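Local coordinates for DUF1955 domain-containing protein (Sulfolobus tokodaii, PDB 1WY6), which is of unknown function but folds as an archaeal helical repeat protein, an elongated, all-helical molecule that contains disulfide bonds, at residues E6-A14 with G26-S36; K39-L50 with S67-L77. One frame throughout, in Å; residues are numbered along the deposited sequence.

How the interactions relate
From the N terminus, the chain first closes a helical hairpin: interaction 1 lays residues 6-14 against 26-36, pairing helix 7-19 with helix 23-36. Interaction 2 begins only after that contact is complete. It brings residues 39-50 back to 67-77 across an interval that is mostly helix 55-65, so the two contacts follow in series and neither nest nor cross. Their centres are about 14 Å apart, yet they share packing. Leu11 of the first contact touches Trp44 and Phe45 of the second, Val30 reaches Phe69, and Leu31 and Thr34 meet Tyr68. Together they tie the N-terminal helix pair to helix 44-52 and to the loop leading into helix 78-86.

Interaction 1 of 2, residues E6-A14 with G26-S36; sequences EIIRKLMDA and GVKIVLEITKS
Ala14 and Gly26 bring the two helices closest, their CA atoms 4.0 Å apart, and Ala14 CB rests 3.5 Å from Gly26 O. A CB added to Gly26 would fall only 2.9 Å from Ala14 O, a clash, so the absence of a side chain probably permits the close approach. Ala14 CB also fits between Ile29 and Val30, lying 3.7 Å from Ile29 CB. With CG2 of Ile29 anti to the backbone N (CG1 chi1 -56°), that methyl is carried to 3.3 Å from Lys10 O, the shortest contact between the segments. One turn further on, Ile33 spreads over three partners: CG1 meets Leu11 CD2, CD1 meets Lys10 CB, and CD1 also lies 3.6 Å from Ile7 CD1 as the two isoleucine side chains run antiparallel alongside one another.

Here the helices have diverged, with the CA atoms of Ile7 and Ile33 6.9 Å apart, and the margin is looser. No hydrogen bond crosses the contact. On the polar side Lys10 bends away beyond its CB, leaving its NZ 6.8 Å from Glu32 OE2, too far for a salt bridge, though the opposite charges may still attract weakly. Leu11 packs on Phe45 and Val30 on Phe69, where helix 44-52 and loop 67-77 lie. The segment axes run at 156° to each other, the geometry of an antiparallel helical hairpin, the kind of unit from which helical repeat proteins are built.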
loop_
_atom_site.group_PDB
_atom_site.type_symbol
_atom_site.label_atom_id
_atom_site.label_comp_id
_atom_site.label_asym_id
_atom_site.label_seq_id
_atom_site.Cartn_x
_atom_site.Cartn_y
_atom_site.Cartn_z
ATOM N N GLU A 6 -7.196 -3.370 -29.321
ATOM C CA GLU A 6 -7.764 -2.395 -28.350
ATOM C C GLU A 6 -6.878 -2.288 -27.112
ATOM O O GLU A 6 -6.352 -3.285 -26.617
ATOM C CB GLU A 6 -9.184 -2.817 -27.950
ATOM C CG GLU A 6 -9.848 -1.917 -26.919
ATOM C CD GLU A 6 -9.952 -0.470 -27.372
ATOM O OE1 GLU A 6 -10.424 0.370 -26.575
ATOM O OE2 GLU A 6 -9.565 -0.168 -28.523
ATOM N N ILE A 7 -6.726 -1.061 -26.623
ATOM C CA ILE A 7 -5.911 -0.763 -25.453
ATOM C C ILE A 7 -6.295 -1.575 -24.216
ATOM O O ILE A 7 -5.426 -2.123 -23.536
ATOM C CB ILE A 7 -6.025 0.734 -25.090
ATOM C CG1 ILE A 7 -5.509 1.595 -26.248
ATOM C CG2 ILE A 7 -5.230 1.026 -23.813
ATOM C CD1 ILE A 7 -4.027 1.417 -26.522
ATOM N N ILE A 8 -7.592 -1.649 -23.920
ATOM C CA ILE A 8 -8.039 -2.376 -22.739
ATOM C C ILE A 8 -7.772 -3.871 -22.828
ATOM O O ILE A 8 -7.532 -4.518 -21.811
ATOM C CB ILE A 8 -9.536 -2.149 -22.459
ATOM C CG1 ILE A 8 -9.803 -2.317 -20.963
ATOM C CG2 ILE A 8 -10.376 -3.147 -23.244
ATOM C CD1 ILE A 8 -11.191 -1.903 -20.529
ATOM N N ARG A 9 -7.822 -4.420 -24.040
ATOM C CA ARG A 9 -7.555 -5.839 -24.223
ATOM C C ARG A 9 -6.082 -6.080 -23.917
ATOM O O ARG A 9 -5.730 -6.992 -23.172
ATOM C CB ARG A 9 -7.865 -6.269 -25.654
ATOM C CG ARG A 9 -9.345 -6.256 -26.008
ATOM C CD ARG A 9 -9.549 -6.653 -27.467
ATOM N NE ARG A 9 -9.028 -7.990 -27.750
ATOM C CZ ARG A 9 -8.974 -8.534 -28.963
ATOM N NH1 ARG A 9 -9.408 -7.857 -30.020
ATOM N NH2 ARG A 9 -8.489 -9.759 -29.121
ATOM N N LYS A 10 -5.224 -5.246 -24.495
ATOM C CA LYS A 10 -3.792 -5.354 -24.262
ATOM C C LYS A 10 -3.478 -5.220 -22.775
ATOM O O LYS A 10 -2.592 -5.902 -22.263
ATOM C CB LYS A 10 -3.049 -4.289 -25.066
ATOM C CG LYS A 10 -2.755 -4.722 -26.495
ATOM C CD LYS A 10 -1.693 -5.827 -26.501
ATOM C CE LYS A 10 -1.607 -6.552 -27.840
ATOM N NZ LYS A 10 -2.814 -7.386 -28.120
ATOM N N LEU A 11 -4.213 -4.350 -22.083
ATOM C CA LEU A 11 -4.010 -4.143 -20.652
ATOM C C LEU A 11 -4.437 -5.379 -19.865
ATOM O O LEU A 11 -3.774 -5.765 -18.908
ATOM C CB LEU A 11 -4.779 -2.909 -20.158
ATOM C CG LEU A 11 -4.230 -1.524 -20.544
ATOM C CD1 LEU A 11 -5.133 -0.445 -19.969
ATOM C CD2 LEU A 11 -2.812 -1.340 -20.029
ATOM N N MET A 12 -5.541 -6.001 -20.271
ATOM C CA MET A 12 -6.010 -7.205 -19.596
ATOM C C MET A 12 -4.991 -8.309 -19.835
ATOM O O MET A 12 -4.809 -9.199 -19.003
ATOM C CB MET A 12 -7.379 -7.643 -20.136
ATOM C CG MET A 12 -8.538 -6.762 -19.693
ATOM S SD MET A 12 -8.600 -6.544 -17.891
ATOM C CE MET A 12 -7.893 -4.926 -17.717
ATOM N N ASP A 13 -4.324 -8.247 -20.984
ATOM C CA ASP A 13 -3.315 -9.238 -21.321
ATOM C C ASP A 13 -2.123 -9.042 -20.395
ATOM O O ASP A 13 -1.548 -10.008 -19.890
ATOM C CB ASP A 13 -2.877 -9.072 -22.772
ATOM C CG ASP A 13 -1.870 -10.111 -23.191
ATOM O OD1 ASP A 13 -2.152 -11.317 -23.013
ATOM O OD2 ASP A 13 -0.797 -9.725 -23.700
ATOM N N ALA A 14 -1.760 -7.779 -20.181
ATOM C CA ALA A 14 -0.650 -7.440 -19.302
ATOM C C ALA A 14 -1.019 -7.845 -17.878
ATOM O O ALA A 14 -0.208 -8.422 -17.164
ATOM C CB ALA A 14 -0.358 -5.933 -19.374
ATOM N N GLY A 26 4.352 -8.687 -18.641
ATOM C CA GLY A 26 3.286 -7.729 -18.400
ATOM C C GLY A 26 3.760 -6.284 -18.415
ATOM O O GLY A 26 3.046 -5.405 -18.886
ATOM N N VAL A 27 4.962 -6.028 -17.908
ATOM C CA VAL A 27 5.502 -4.662 -17.882
ATOM C C VAL A 27 5.812 -4.146 -19.283
ATOM O O VAL A 27 5.589 -2.972 -19.595
ATOM C CB VAL A 27 6.779 -4.589 -17.007
ATOM C CG1 VAL A 27 7.481 -3.246 -17.193
ATOM C CG2 VAL A 27 6.402 -4.767 -15.551
ATOM N N LYS A 28 6.317 -5.035 -20.128
ATOM C CA LYS A 28 6.654 -4.689 -21.499
ATOM C C LYS A 28 5.383 -4.193 -22.183
ATOM O O LYS A 28 5.382 -3.146 -22.832
ATOM C CB LYS A 28 7.219 -5.921 -22.217
ATOM C CG LYS A 28 7.566 -5.701 -23.680
ATOM C CD LYS A 28 8.076 -6.989 -24.316
ATOM C CE LYS A 28 8.336 -6.813 -25.811
ATOM N NZ LYS A 28 9.453 -5.867 -26.083
ATOM N N ILE A 29 4.302 -4.951 -22.028
ATOM C CA ILE A 29 3.002 -4.592 -22.597
ATOM C C ILE A 29 2.549 -3.229 -22.055
ATOM O O ILE A 29 2.128 -2.352 -22.814
ATOM C CB ILE A 29 1.923 -5.628 -22.225
ATOM C CG1 ILE A 29 2.345 -7.028 -22.677
ATOM C CG2 ILE A 29 0.601 -5.263 -22.898
ATOM C CD1 ILE A 29 2.299 -7.219 -24.144
ATOM N N VAL A 30 2.639 -3.054 -20.740
ATOM C CA VAL A 30 2.233 -1.796 -20.115
ATOM C C VAL A 30 3.008 -0.597 -20.661
ATOM O O VAL A 30 2.430 0.461 -20.895
ATOM C CB VAL A 30 2.409 -1.848 -18.574
ATOM C CG1 VAL A 30 2.189 -0.469 -17.976
ATOM C CG2 VAL A 30 1.425 -2.839 -17.972
ATOM N N LEU A 31 4.312 -0.756 -20.856
ATOM C CA LEU A 31 5.132 0.328 -21.376
ATOM C C LEU A 31 4.785 0.647 -22.824
ATOM O O LEU A 31 5.048 1.751 -23.294
ATOM C CB LEU A 31 6.620 -0.011 -21.253
ATOM C CG LEU A 31 7.147 -0.167 -19.819
ATOM C CD1 LEU A 31 8.650 -0.434 -19.836
ATOM C CD2 LEU A 31 6.841 1.100 -19.030
ATOM N N GLU A 32 4.208 -0.321 -23.531
ATOM C CA GLU A 32 3.799 -0.102 -24.911
ATOM C C GLU A 32 2.634 0.881 -24.872
ATOM O O GLU A 32 2.653 1.902 -25.549
ATOM C CB GLU A 32 3.335 -1.409 -25.570
ATOM C CG GLU A 32 4.399 -2.493 -25.677
ATOM C CD GLU A 32 3.885 -3.752 -26.370
ATOM O OE1 GLU A 32 4.544 -4.809 -26.257
ATOM O OE2 GLU A 32 2.824 -3.683 -27.034
ATOM N N ILE A 33 1.626 0.558 -24.064
ATOM C CA ILE A 33 0.435 1.391 -23.908
ATOM C C ILE A 33 0.828 2.800 -23.478
ATOM O O ILE A 33 0.291 3.793 -23.977
ATOM C CB ILE A 33 -0.513 0.807 -22.835
ATOM C CG1 ILE A 33 -0.989 -0.589 -23.251
ATOM C CG2 ILE A 33 -1.689 1.746 -22.612
ATOM C CD1 ILE A 33 -1.752 -0.624 -24.573
ATOM N N THR A 34 1.769 2.871 -22.546
ATOM C CA THR A 34 2.264 4.137 -22.025
ATOM C C THR A 34 2.828 5.036 -23.123
ATOM O O THR A 34 2.830 6.263 -22.994
ATOM C CB THR A 34 3.368 3.897 -20.968
ATOM O OG1 THR A 34 2.774 3.426 -19.754
ATOM C CG2 THR A 34 4.137 5.176 -20.694
ATOM N N LYS A 35 3.304 4.424 -24.203
ATOM C CA LYS A 35 3.880 5.175 -25.315
ATOM C C LYS A 35 2.827 5.649 -26.316
ATOM O O LYS A 35 2.961 6.718 -26.913
ATOM C CB LYS A 35 4.905 4.311 -26.059
ATOM C CG LYS A 35 6.058 3.790 -25.214
ATOM C CD LYS A 35 6.945 4.916 -24.697
ATOM C CE LYS A 35 8.230 4.373 -24.067
ATOM N NZ LYS A 35 9.141 3.737 -25.071
ATOM N N SER A 36 1.782 4.849 -26.493
ATOM C CA SER A 36 0.731 5.162 -27.453
ATOM C C SER A 36 -0.459 5.979 -26.953
ATOM O O SER A 36 -1.124 6.643 -27.746
ATOM C CB SER A 36 0.222 3.863 -28.086
ATOM O OG SER A 36 -0.228 2.959 -27.094
#

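Interaction 2 of 2, residues K39-L50 with S67-L77; sequences KSEYNWFICNLL and SYFDLDKCQNL
Cys47 and Cys74 supply the covalent link, a disulfide with SG atoms 2.0 Å apart and a chi3 of -88°, close to the unstrained right-angle value. It fastens helix 44-52 to the loop just beyond the 3-10 turn at 71-73.

Apolar contacts centre on Phe69. Ile46 sits over one face of its ring, CB 3.6 Å from the Phe69 centroid in a CH-pi contact. Tyr42 presents its edge in an offset edge-to-face pair, planes at 86°, with Tyr42 CD2 3.6 Å from Phe69 CE1. With an alanine in place of Phe69, a gap would probably open beside Ile46 CB and the Tyr42 ring would be freer to turn. Farther along, Leu50 CD1 meets Leu71 CD2 at 3.7 Å, the two leucine side chains lying roughly perpendicular. In this all-helical repeat protein, residues 67-77 form the loop that joins helix 55-65 to helix 78-86, and these contacts hold it against residues 39-50, mainly helix 44-52.

Hydrogen bonds run mainly from side chains to the loop backbone. Asn43, its CG anti to the backbone N (chi1 -164°), turns its amide to Asp70: OD1 takes Asp70 N on an in-plane lone pair at 2.6 Å, nearly straight, while ND2 gives a weak bond to Asp70 O at 3.3 Å. Lys39 NZ bonds Tyr68 O at 2.7 Å from above the carbonyl plane, and a water relays it to Ser67 O.

Among the charges, Asp70 joins two lysines in a salt-bridge network: Lys73 NZ, within 67-77, makes a salt bridge and weak hydrogen bond to OD2, Lys39 NZ a long salt bridge to OD1.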
loop_
_atom_site.group_PDB
_atom_site.type_symbol
_atom_site.label_atom_id
_atom_site.label_comp_id
_atom_site.label_asym_id
_atom_site.label_seq_id
_atom_site.Cartn_x
_atom_site.Cartn_y
_atom_site.Cartn_z
ATOM N N LYS A 39 -1.941 9.390 -19.941
ATOM C CA LYS A 39 -2.216 9.065 -18.545
ATOM C C LYS A 39 -3.705 8.926 -18.251
ATOM O O LYS A 39 -4.167 7.868 -17.819
ATOM C CB LYS A 39 -1.635 10.152 -17.641
ATOM C CG LYS A 39 -1.986 9.991 -16.178
ATOM C CD LYS A 39 -0.963 9.148 -15.447
ATOM C CE LYS A 39 0.327 9.921 -15.268
ATOM N NZ LYS A 39 1.274 9.197 -14.389
ATOM N N SER A 40 -4.441 10.011 -18.474
ATOM C CA SER A 40 -5.883 10.063 -18.241
ATOM C C SER A 40 -6.649 9.106 -19.149
ATOM O O SER A 40 -7.711 9.451 -19.673
ATOM C CB SER A 40 -6.389 11.490 -18.476
ATOM O OG SER A 40 -6.066 11.932 -19.787
ATOM N N GLU A 41 -6.107 7.907 -19.325
ATOM C CA GLU A 41 -6.711 6.894 -20.184
ATOM C C GLU A 41 -6.337 5.480 -19.729
ATOM O O GLU A 41 -7.131 4.552 -19.865
ATOM C CB GLU A 41 -6.256 7.119 -21.633
ATOM C CG GLU A 41 -6.321 5.900 -22.553
ATOM C CD GLU A 41 -7.738 5.476 -22.901
ATOM O OE1 GLU A 41 -8.472 5.022 -21.997
ATOM O OE2 GLU A 41 -8.115 5.596 -24.086
ATOM N N TYR A 42 -5.130 5.318 -19.194
ATOM C CA TYR A 42 -4.686 4.007 -18.738
ATOM C C TYR A 42 -4.367 3.997 -17.247
ATOM O O TYR A 42 -4.035 2.958 -16.683
ATOM C CB TYR A 42 -3.443 3.561 -19.520
ATOM C CG TYR A 42 -2.219 4.431 -19.316
ATOM C CD1 TYR A 42 -1.825 5.354 -20.285
ATOM C CD2 TYR A 42 -1.442 4.317 -18.162
ATOM C CE1 TYR A 42 -0.684 6.135 -20.116
ATOM C CE2 TYR A 42 -0.302 5.096 -17.979
ATOM C CZ TYR A 42 0.073 6.002 -18.962
ATOM O OH TYR A 42 1.209 6.765 -18.798
ATOM N N ASN A 43 -4.472 5.158 -16.618
ATOM C CA ASN A 43 -4.166 5.295 -15.201
ATOM C C ASN A 43 -4.949 4.347 -14.294
ATOM O O ASN A 43 -4.412 3.832 -13.306
ATOM C CB ASN A 43 -4.412 6.727 -14.746
ATOM C CG ASN A 43 -3.762 7.019 -13.420
ATOM O OD1 ASN A 43 -2.549 7.210 -13.353
ATOM N ND2 ASN A 43 -4.556 7.026 -12.348
ATOM N N TRP A 44 -6.219 4.140 -14.630
ATOM C CA TRP A 44 -7.118 3.268 -13.873
ATOM C C TRP A 44 -6.569 1.848 -13.739
ATOM O O TRP A 44 -6.909 1.133 -12.796
ATOM C CB TRP A 44 -8.473 3.171 -14.584
ATOM C CG TRP A 44 -8.333 2.500 -15.924
ATOM C CD1 TRP A 44 -7.935 3.082 -17.091
ATOM C CD2 TRP A 44 -8.479 1.099 -16.205
ATOM N NE1 TRP A 44 -7.821 2.135 -18.081
ATOM C CE2 TRP A 44 -8.149 0.910 -17.564
ATOM C CE3 TRP A 44 -8.855 -0.012 -15.440
ATOM C CZ2 TRP A 44 -8.184 -0.353 -18.178
ATOM C CZ3 TRP A 44 -8.888 -1.269 -16.051
ATOM C CH2 TRP A 44 -8.555 -1.426 -17.404
ATOM N N PHE A 45 -5.746 1.437 -14.704
ATOM C CA PHE A 45 -5.195 0.085 -14.712
ATOM C C PHE A 45 -4.463 -0.325 -13.443
ATOM O O PHE A 45 -4.661 -1.424 -12.945
ATOM C CB PHE A 45 -4.242 -0.106 -15.890
ATOM C CG PHE A 45 -3.636 -1.482 -15.959
ATOM C CD1 PHE A 45 -4.386 -2.565 -16.406
ATOM C CD2 PHE A 45 -2.315 -1.695 -15.584
ATOM C CE1 PHE A 45 -3.824 -3.839 -16.483
ATOM C CE2 PHE A 45 -1.752 -2.960 -15.659
ATOM C CZ PHE A 45 -2.512 -4.036 -16.112
ATOM N N ILE A 46 -3.606 0.550 -12.931
ATOM C CA ILE A 46 -2.833 0.231 -11.737
ATOM C C ILE A 46 -3.722 -0.032 -10.517
ATOM O O ILE A 46 -3.437 -0.927 -9.720
ATOM C CB ILE A 46 -1.806 1.353 -11.425
ATOM C CG1 ILE A 46 -0.717 0.801 -10.499
ATOM C CG2 ILE A 46 -2.505 2.573 -10.808
ATOM C CD1 ILE A 46 0.063 -0.381 -11.125
ATOM N N CYS A 47 -4.794 0.743 -10.380
ATOM C CA CYS A 47 -5.728 0.580 -9.265
ATOM C C CYS A 47 -6.382 -0.789 -9.386
ATOM O O CYS A 47 -6.550 -1.509 -8.403
ATOM C CB CYS A 47 -6.842 1.636 -9.314
ATOM S SG CYS A 47 -6.320 3.379 -9.424
ATOM N N ASN A 48 -6.762 -1.122 -10.614
ATOM C CA ASN A 48 -7.415 -2.381 -10.922
ATOM C C ASN A 48 -6.483 -3.550 -10.584
ATOM O O ASN A 48 -6.896 -4.505 -9.919
ATOM C CB ASN A 48 -7.818 -2.376 -12.410
ATOM C CG ASN A 48 -8.669 -3.568 -12.801
ATOM O OD1 ASN A 48 -8.158 -4.658 -13.036
ATOM N ND2 ASN A 48 -9.981 -3.361 -12.877
ATOM N N LEU A 49 -5.227 -3.476 -11.020
ATOM C CA LEU A 49 -4.276 -4.548 -10.727
ATOM C C LEU A 49 -4.099 -4.749 -9.223
ATOM O O LEU A 49 -4.215 -5.867 -8.725
ATOM C CB LEU A 49 -2.900 -4.254 -11.341
ATOM C CG LEU A 49 -1.822 -5.310 -11.052
ATOM C CD1 LEU A 49 -2.136 -6.599 -11.802
ATOM C CD2 LEU A 49 -0.453 -4.787 -11.463
ATOM N N LEU A 50 -3.822 -3.661 -8.509
ATOM C CA LEU A 50 -3.588 -3.700 -7.067
ATOM C C LEU A 50 -4.715 -4.341 -6.256
ATOM O O LEU A 50 -4.485 -4.859 -5.162
ATOM C CB LEU A 50 -3.305 -2.280 -6.548
ATOM C CG LEU A 50 -2.092 -1.557 -7.156
ATOM C CD1 LEU A 50 -2.049 -0.101 -6.696
ATOM C CD2 LEU A 50 -0.818 -2.279 -6.763
ATOM N N SER A 67 5.638 4.537 -11.184
ATOM C CA SER A 67 5.864 5.920 -11.587
ATOM C C SER A 67 5.047 6.414 -12.777
ATOM O O SER A 67 4.914 7.620 -12.964
ATOM C CB SER A 67 7.359 6.139 -11.868
ATOM O OG SER A 67 7.804 5.353 -12.962
ATOM N N TYR A 68 4.504 5.500 -13.579
ATOM C CA TYR A 68 3.698 5.897 -14.739
ATOM C C TYR A 68 2.248 6.214 -14.399
ATOM O O TYR A 68 1.490 6.669 -15.263
ATOM C CB TYR A 68 3.700 4.806 -15.812
ATOM C CG TYR A 68 5.025 4.626 -16.506
ATOM C CD1 TYR A 68 6.001 3.792 -15.977
ATOM C CD2 TYR A 68 5.309 5.312 -17.687
ATOM C CE1 TYR A 68 7.237 3.640 -16.607
ATOM C CE2 TYR A 68 6.535 5.168 -18.327
ATOM C CZ TYR A 68 7.494 4.331 -17.784
ATOM O OH TYR A 68 8.704 4.171 -18.422
ATOM N N PHE A 69 1.860 5.978 -13.149
ATOM C CA PHE A 69 0.479 6.212 -12.734
ATOM C C PHE A 69 0.355 7.206 -11.594
ATOM O O PHE A 69 1.330 7.526 -10.916
ATOM C CB PHE A 69 -0.156 4.889 -12.281
ATOM C CG PHE A 69 -0.076 3.783 -13.300
ATOM C CD1 PHE A 69 -1.142 3.530 -14.160
ATOM C CD2 PHE A 69 1.066 2.980 -13.390
ATOM C CE1 PHE A 69 -1.076 2.496 -15.095
ATOM C CE2 PHE A 69 1.142 1.943 -14.320
ATOM C CZ PHE A 69 0.070 1.701 -15.174
ATOM N N ASP A 70 -0.864 7.698 -11.394
ATOM C CA ASP A 70 -1.164 8.603 -10.288
ATOM C C ASP A 70 -1.880 7.716 -9.278
ATOM O O ASP A 70 -3.085 7.513 -9.383
ATOM C CB ASP A 70 -2.104 9.727 -10.721
ATOM C CG ASP A 70 -1.441 10.712 -11.648
ATOM O OD1 ASP A 70 -0.311 11.146 -11.331
ATOM O OD2 ASP A 70 -2.054 11.054 -12.684
ATOM N N LEU A 71 -1.131 7.167 -8.325
ATOM C CA LEU A 71 -1.702 6.286 -7.314
ATOM C C LEU A 71 -2.747 6.980 -6.450
ATOM O O LEU A 71 -3.670 6.335 -5.948
ATOM C CB LEU A 71 -0.599 5.718 -6.422
ATOM C CG LEU A 71 0.210 4.529 -6.951
ATOM C CD1 LEU A 71 1.354 4.237 -6.009
ATOM C CD2 LEU A 71 -0.674 3.310 -7.076
ATOM N N ASP A 72 -2.609 8.292 -6.291
ATOM C CA ASP A 72 -3.542 9.063 -5.479
ATOM C C ASP A 72 -4.957 9.009 -6.047
ATOM O O ASP A 72 -5.920 9.352 -5.366
ATOM C CB ASP A 72 -3.075 10.521 -5.357
ATOM C CG ASP A 72 -3.117 11.270 -6.679
ATOM O OD1 ASP A 72 -2.428 10.859 -7.638
ATOM O OD2 ASP A 72 -3.846 12.281 -6.762
ATOM N N LYS A 73 -5.087 8.583 -7.298
ATOM C CA LYS A 73 -6.401 8.482 -7.908
ATOM C C LYS A 73 -7.072 7.157 -7.550
ATOM O O LYS A 73 -8.278 6.988 -7.741
ATOM C CB LYS A 73 -6.294 8.651 -9.424
ATOM C CG LYS A 73 -6.041 10.096 -9.815
ATOM C CD LYS A 73 -6.087 10.319 -11.308
ATOM C CE LYS A 73 -5.805 11.780 -11.604
ATOM N NZ LYS A 73 -4.564 12.212 -10.896
ATOM N N CYS A 74 -6.285 6.234 -7.002
ATOM C CA CYS A 74 -6.792 4.929 -6.594
ATOM C C CYS A 74 -7.505 5.033 -5.249
ATOM O O CYS A 74 -7.026 5.705 -4.333
ATOM C CB CYS A 74 -5.647 3.915 -6.490
ATOM S SG CYS A 74 -4.819 3.509 -8.064
ATOM N N GLN A 75 -8.648 4.358 -5.139
ATOM C CA GLN A 75 -9.454 4.368 -3.919
ATOM C C GLN A 75 -9.246 3.100 -3.087
ATOM O O GLN A 75 -9.731 3.000 -1.956
ATOM C CB GLN A 75 -10.940 4.489 -4.282
ATOM C CG GLN A 75 -11.245 5.628 -5.238
ATOM C CD GLN A 75 -11.022 6.990 -4.619
ATOM O OE1 GLN A 75 -10.757 7.966 -5.323
ATOM N NE2 GLN A 75 -11.142 7.071 -3.300
ATOM N N ASN A 76 -8.522 2.139 -3.654
ATOM C CA ASN A 76 -8.251 0.861 -2.995
ATOM C C ASN A 76 -6.811 0.711 -2.503
ATOM O O ASN A 76 -6.287 -0.406 -2.460
ATOM C CB ASN A 76 -8.570 -0.299 -3.952
ATOM C CG ASN A 76 -7.773 -0.228 -5.264
ATOM O OD1 ASN A 76 -7.795 -1.165 -6.065
ATOM N ND2 ASN A 76 -7.079 0.882 -5.487
ATOM N N LEU A 77 -6.175 1.820 -2.128
ATOM C CA LEU A 77 -4.798 1.753 -1.664
ATOM C C LEU A 77 -4.610 0.980 -0.364
ATOM O O LEU A 77 -3.485 0.761 0.078
ATOM C CB LEU A 77 -4.180 3.152 -1.567
ATOM C CG LEU A 77 -4.002 3.837 -2.928
ATOM C CD1 LEU A 77 -3.024 4.990 -2.780
ATOM C CD2 LEU A 77 -3.474 2.840 -3.968
HETATM O O HOH W 1 3.717 9.815 -14.309
#